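Acetyltransferase (Brucella abortus str. 2308 A, PDB 4ZBG) probably transfers the acetyl group of acetyl-CoA, which it binds, to an amine acceptor, as a member of the GNAT family of N-acetyltransferases. Local coordinates at residues V74-A79 against D158-D163. Sequence-based numbering, arbitrary orientation.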
loop_
_atom_site.group_PDB
_atom_site.type_symbol
_atom_site.label_atom_id
_atom_site.label_comp_id
_atom_site.label_asym_id
_atom_site.label_seq_id
_atom_site.Cartn_x
_atom_site.Cartn_y
_atom_site.Cartn_z
ATOM N N VAL A 74 -2.050 9.898 -5.964
ATOM C CA VAL A 74 -0.966 10.411 -6.788
ATOM C C VAL A 74 -1.540 11.473 -7.704
ATOM O O VAL A 74 -2.692 11.392 -8.125
ATOM C CB VAL A 74 -0.254 9.306 -7.606
ATOM C CG1 VAL A 74 0.361 8.262 -6.696
ATOM C CG2 VAL A 74 -1.196 8.671 -8.632
ATOM N N LEU A 75 -0.743 12.486 -7.997
ATOM C CA LEU A 75 -1.131 13.489 -8.979
ATOM C C LEU A 75 -0.604 13.052 -10.325
ATOM O O LEU A 75 0.476 12.466 -10.412
ATOM C CB LEU A 75 -0.532 14.849 -8.637
ATOM C CG LEU A 75 -0.979 15.452 -7.308
ATOM C CD1 LEU A 75 -0.281 16.774 -7.063
ATOM C CD2 LEU A 75 -2.483 15.639 -7.283
ATOM N N ILE A 76 -1.363 13.346 -11.373
ATOM C CA ILE A 76 -0.915 13.092 -12.735
ATOM C C ILE A 76 -0.897 14.427 -13.458
ATOM O O ILE A 76 -1.940 15.052 -13.636
ATOM C CB ILE A 76 -1.805 12.075 -13.449
ATOM C CG1 ILE A 76 -1.769 10.733 -12.716
ATOM C CG2 ILE A 76 -1.358 11.918 -14.906
ATOM C CD1 ILE A 76 -2.803 9.753 -13.221
ATOM N N GLY A 77 0.286 14.872 -13.869
ATOM C CA GLY A 77 0.424 16.203 -14.432
ATOM C C GLY A 77 -0.115 17.279 -13.504
ATOM O O GLY A 77 -0.644 18.299 -13.956
ATOM N N GLY A 78 0.017 17.050 -12.203
ATOM C CA GLY A 78 -0.420 18.011 -11.208
ATOM C C GLY A 78 -1.893 17.950 -10.863
ATOM O O GLY A 78 -2.365 18.736 -10.039
ATOM N N ALA A 79 -2.620 17.017 -11.475
ATOM C CA ALA A 79 -4.067 16.945 -11.295
ATOM C C ALA A 79 -4.503 15.726 -10.494
ATOM O O ALA A 79 -3.880 14.669 -10.563
ATOM C CB ALA A 79 -4.763 16.943 -12.636
ATOM N N ASP A 158 -7.472 3.679 -19.555
ATOM C CA ASP A 158 -6.054 3.564 -19.239
ATOM C C ASP A 158 -5.536 4.833 -18.589
ATOM O O ASP A 158 -6.136 5.900 -18.714
ATOM C CB ASP A 158 -5.233 3.228 -20.483
ATOM C CG ASP A 158 -5.419 1.792 -20.928
ATOM O OD1 ASP A 158 -5.089 0.880 -20.139
ATOM O OD2 ASP A 158 -5.891 1.578 -22.064
ATOM N N MET A 159 -4.416 4.702 -17.891
ATOM C CA MET A 159 -3.864 5.803 -17.129
ATOM C C MET A 159 -3.596 6.999 -18.019
ATOM O O MET A 159 -2.917 6.878 -19.039
ATOM C CB MET A 159 -2.573 5.382 -16.448
ATOM C CG MET A 159 -2.147 6.336 -15.373
ATOM S SD MET A 159 -0.622 5.812 -14.598
ATOM C CE MET A 159 -0.352 7.220 -13.543
ATOM N N PRO A 160 -4.143 8.162 -17.642
ATOM C CA PRO A 160 -3.897 9.377 -18.416
ATOM C C PRO A 160 -2.428 9.765 -18.354
ATOM O O PRO A 160 -1.731 9.439 -17.395
ATOM C CB PRO A 160 -4.758 10.420 -17.705
ATOM C CG PRO A 160 -4.904 9.904 -16.326
ATOM C CD PRO A 160 -4.970 8.423 -16.454
ATOM N N GLN A 161 -1.965 10.464 -19.380
ATOM C CA GLN A 161 -0.565 10.837 -19.479
ATOM C C GLN A 161 -0.258 12.041 -18.604
ATOM O O GLN A 161 -1.125 12.883 -18.357
ATOM C CB GLN A 161 -0.207 11.147 -20.931
ATOM C CG GLN A 161 -0.222 9.939 -21.844
ATOM C CD GLN A 161 0.968 9.029 -21.615
ATOM O OE1 GLN A 161 2.119 9.441 -21.776
ATOM N NE2 GLN A 161 0.700 7.788 -21.231
ATOM N N GLY A 162 0.991 12.123 -18.157
ATOM C CA GLY A 162 1.445 13.192 -17.290
ATOM C C GLY A 162 2.391 12.659 -16.235
ATOM O O GLY A 162 2.358 11.475 -15.908
ATOM N N ASP A 163 3.237 13.534 -15.707
ATOM C CA ASP A 163 4.174 13.152 -14.661
ATOM C C ASP A 163 3.414 12.639 -13.443
ATOM O O ASP A 163 2.452 13.265 -13.000
ATOM C CB ASP A 163 5.027 14.350 -14.250
ATOM C CG ASP A 163 6.001 14.779 -15.332
ATOM O OD1 ASP A 163 6.207 14.017 -16.301
ATOM O OD2 ASP A 163 6.571 15.880 -15.200
HETATM O O HOH W 1 1.842 15.235 -11.036
#
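The flat carbonyl group of Asp-163 meets Gly-77 and Ile-76 on one side of its plane, while a bridging water lies over the opposite side. Ile-76 to Ala-79 form a type I' turn, at the tip of the connection between antiparallel strands 64-76 and 83-91 of the GNAT fold, and the loop entering strand 164-165 packs beside it. Gly-77 N donates to Asp-163 O over 2.8 Å, fairly straight at 160° and tilted 21° from the carbonyl plane. Asp-163 O also accepts from the water, which in turn takes the N-H of Gly-78, and Ile-76 CA makes a CA-H...O contact with Asp-163 O at 3.4 Å. Ile-76 sends its two branches to different partners. With CG1 beside the backbone N (chi1 -61°), Ile-76 CD1 reaches CG of the puckered Pro-160 ring at 3.8 Å, the two side chains lying roughly perpendicular. The extended chain of Met-159 brings its CE to 3.5 Å from Ile-76 CD1, and Trp-83 touches all three side chains. A glycerol, probably from the crystallisation liquor, hydrogen-bonds to Pro-160 O and Gly-162 O. The other branch of Ile-76 lies against the loop backbone, CG2 being 3.5 Å from Pro-160 O and 3.6 Å from Gln-161 O.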